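Local atomic coordinates of inositol-1,4,5-trisphosphate 5-phosphatase 1 (Schizosaccharomyces pombe, PDB entry 1I9Z), a protein that removes the 5-phosphate from soluble and lipid inositol phosphates, including phosphatidylinositol 4,5-bisphosphate, and takes part in membrane trafficking and signal transduction. Residues 25-30 with 160-165. Sequence-based numbering, arbitrary orientation.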
loop_
_atom_site.group_PDB
_atom_site.type_symbol
_atom_site.label_atom_id
_atom_site.label_comp_id
_atom_site.label_asym_id
_atom_site.label_seq_id
_atom_site.Cartn_x
_atom_site.Cartn_y
_atom_site.Cartn_z
ATOM N N VAL A 25 -11.794 6.519 -7.187
ATOM C CA VAL A 25 -10.462 7.005 -7.540
ATOM C C VAL A 25 -9.619 5.748 -7.849
ATOM O O VAL A 25 -9.676 4.795 -7.076
ATOM C CB VAL A 25 -9.852 7.773 -6.333
ATOM C CG1 VAL A 25 -8.355 8.082 -6.586
ATOM C CG2 VAL A 25 -10.660 9.110 -6.119
ATOM N N LYS A 26 -8.869 5.751 -8.955
ATOM C CA LYS A 26 -8.006 4.612 -9.341
ATOM C C LYS A 26 -6.615 4.790 -8.709
ATOM O O LYS A 26 -6.000 5.851 -8.851
ATOM C CB LYS A 26 -7.816 4.563 -10.864
ATOM C CG LYS A 26 -9.099 4.266 -11.674
ATOM C CD LYS A 26 -8.838 4.611 -13.148
ATOM C CE LYS A 26 -9.883 3.995 -14.140
ATOM N NZ LYS A 26 -9.364 2.714 -14.824
ATOM N N ILE A 27 -6.124 3.748 -8.047
ATOM C CA ILE A 27 -4.851 3.834 -7.342
ATOM C C ILE A 27 -3.915 2.723 -7.784
ATOM O O ILE A 27 -4.303 1.553 -7.836
ATOM C CB ILE A 27 -5.058 3.722 -5.826
ATOM C CG1 ILE A 27 -5.970 4.858 -5.341
ATOM C CG2 ILE A 27 -3.661 3.763 -5.136
ATOM C CD1 ILE A 27 -6.393 4.749 -3.832
ATOM N N PHE A 28 -2.699 3.086 -8.126
ATOM C CA PHE A 28 -1.694 2.130 -8.636
ATOM C C PHE A 28 -0.609 2.049 -7.584
ATOM O O PHE A 28 -0.013 3.088 -7.228
ATOM C CB PHE A 28 -1.076 2.661 -9.936
ATOM C CG PHE A 28 -0.200 1.650 -10.660
ATOM C CD1 PHE A 28 -0.730 0.891 -11.737
ATOM C CD2 PHE A 28 1.160 1.459 -10.309
ATOM C CE1 PHE A 28 0.053 -0.029 -12.444
ATOM C CE2 PHE A 28 1.977 0.528 -11.007
ATOM C CZ PHE A 28 1.398 -0.238 -12.098
ATOM N N VAL A 29 -0.361 0.859 -7.055
ATOM C CA VAL A 29 0.609 0.662 -5.999
ATOM C C VAL A 29 1.721 -0.190 -6.553
ATOM O O VAL A 29 1.482 -1.254 -7.111
ATOM C CB VAL A 29 -0.010 -0.023 -4.740
ATOM C CG1 VAL A 29 1.104 -0.306 -3.644
ATOM C CG2 VAL A 29 -1.090 0.838 -4.157
ATOM N N ALA A 30 2.934 0.314 -6.419
ATOM C CA ALA A 30 4.111 -0.308 -6.976
ATOM C C ALA A 30 5.224 -0.452 -5.951
ATOM O O ALA A 30 5.532 0.488 -5.233
ATOM C CB ALA A 30 4.643 0.596 -8.190
ATOM N N LEU A 160 -6.939 7.788 3.653
ATOM C CA LEU A 160 -6.117 6.711 3.120
ATOM C C LEU A 160 -4.736 6.689 3.761
ATOM O O LEU A 160 -4.166 7.738 4.027
ATOM C CB LEU A 160 -5.974 6.863 1.595
ATOM C CG LEU A 160 -7.292 6.811 0.792
ATOM C CD1 LEU A 160 -7.793 8.276 0.566
ATOM C CD2 LEU A 160 -7.009 6.080 -0.536
ATOM N N CYS A 161 -4.204 5.492 4.027
ATOM C CA CYS A 161 -2.889 5.428 4.589
ATOM C C CYS A 161 -2.080 4.412 3.830
ATOM O O CYS A 161 -2.534 3.268 3.642
ATOM C CB CYS A 161 -2.936 5.079 6.077
ATOM S SG CYS A 161 -1.308 4.890 6.874
ATOM N N PHE A 162 -0.888 4.828 3.371
ATOM C CA PHE A 162 0.014 3.964 2.651
ATOM C C PHE A 162 1.317 3.724 3.414
ATOM O O PHE A 162 1.978 4.685 3.929
ATOM C CB PHE A 162 0.323 4.561 1.257
ATOM C CG PHE A 162 -0.861 4.635 0.419
ATOM C CD1 PHE A 162 -1.663 5.786 0.422
ATOM C CD2 PHE A 162 -1.244 3.501 -0.355
ATOM C CE1 PHE A 162 -2.832 5.845 -0.348
ATOM C CE2 PHE A 162 -2.400 3.546 -1.117
ATOM C CZ PHE A 162 -3.187 4.705 -1.117
ATOM N N ILE A 163 1.703 2.445 3.484
ATOM C CA ILE A 163 2.903 2.075 4.178
ATOM C C ILE A 163 3.758 1.143 3.361
ATOM O O ILE A 163 3.248 0.140 2.850
ATOM C CB ILE A 163 2.600 1.314 5.488
ATOM C CG1 ILE A 163 1.538 2.069 6.286
ATOM C CG2 ILE A 163 3.875 1.097 6.301
ATOM C CD1 ILE A 163 0.421 1.219 6.704
ATOM N N THR A 164 5.042 1.497 3.161
ATOM C CA THR A 164 5.939 0.522 2.542
ATOM C C THR A 164 6.975 0.101 3.609
ATOM O O THR A 164 7.297 0.865 4.518
ATOM C CB THR A 164 6.656 1.057 1.248
ATOM O OG1 THR A 164 7.272 -0.052 0.601
ATOM C CG2 THR A 164 7.769 2.098 1.627
ATOM N N SER A 165 7.490 -1.134 3.555
ATOM C CA SER A 165 8.445 -1.627 4.539
ATOM C C SER A 165 9.460 -2.567 3.953
ATOM O O SER A 165 9.294 -3.089 2.807
ATOM C CB SER A 165 7.715 -2.485 5.623
ATOM O OG SER A 165 6.770 -1.638 6.199
#
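Thr-164 OG1, on the same inward side of its strand as the Phe-162 ring that meets Ile-27 and Val-29, is bound to the backbone oxygen of Phe-205 and, by a weak hydrogen bond, to Gln-63 NE2. Its two partners belong to different sheets, so this buried hydroxyl is a polar link at one end of an otherwise apolar interface. No hydrogen bond joins 25-30 to 160-165; their axes run nearly parallel, at 15°, and come no closer than 10.1 Å, a gap bridged by side chains. The tightest approach is tip to tip, Ile-27 CD1 against Leu-160 CD2 at 3.6 Å. Ile-27 sends its two branches to different neighbours: CG1 lies beside the backbone N (chi1 -60°) and carries the extended arm to Leu-160, while CG2, anti to that N, meets Phe-162 CZ at 4.2 Å. Val-29 CG2 comes to 4.3 Å from Phe-162 CE2, and both methyls approach the ring obliquely, near its far end. Within their own sheet Ile-27 also packs on Ala-315 and Val-29 on Tyr-313, both of strand 309-320, and Val-203 packs on Phe-162 in the other. Alternate residues thus turn inward from strands 20-33 and 158-166 to form the hydrophobic core between two mixed sheets, the central beta sandwich of the DNase I-like fold in this catalytic domain.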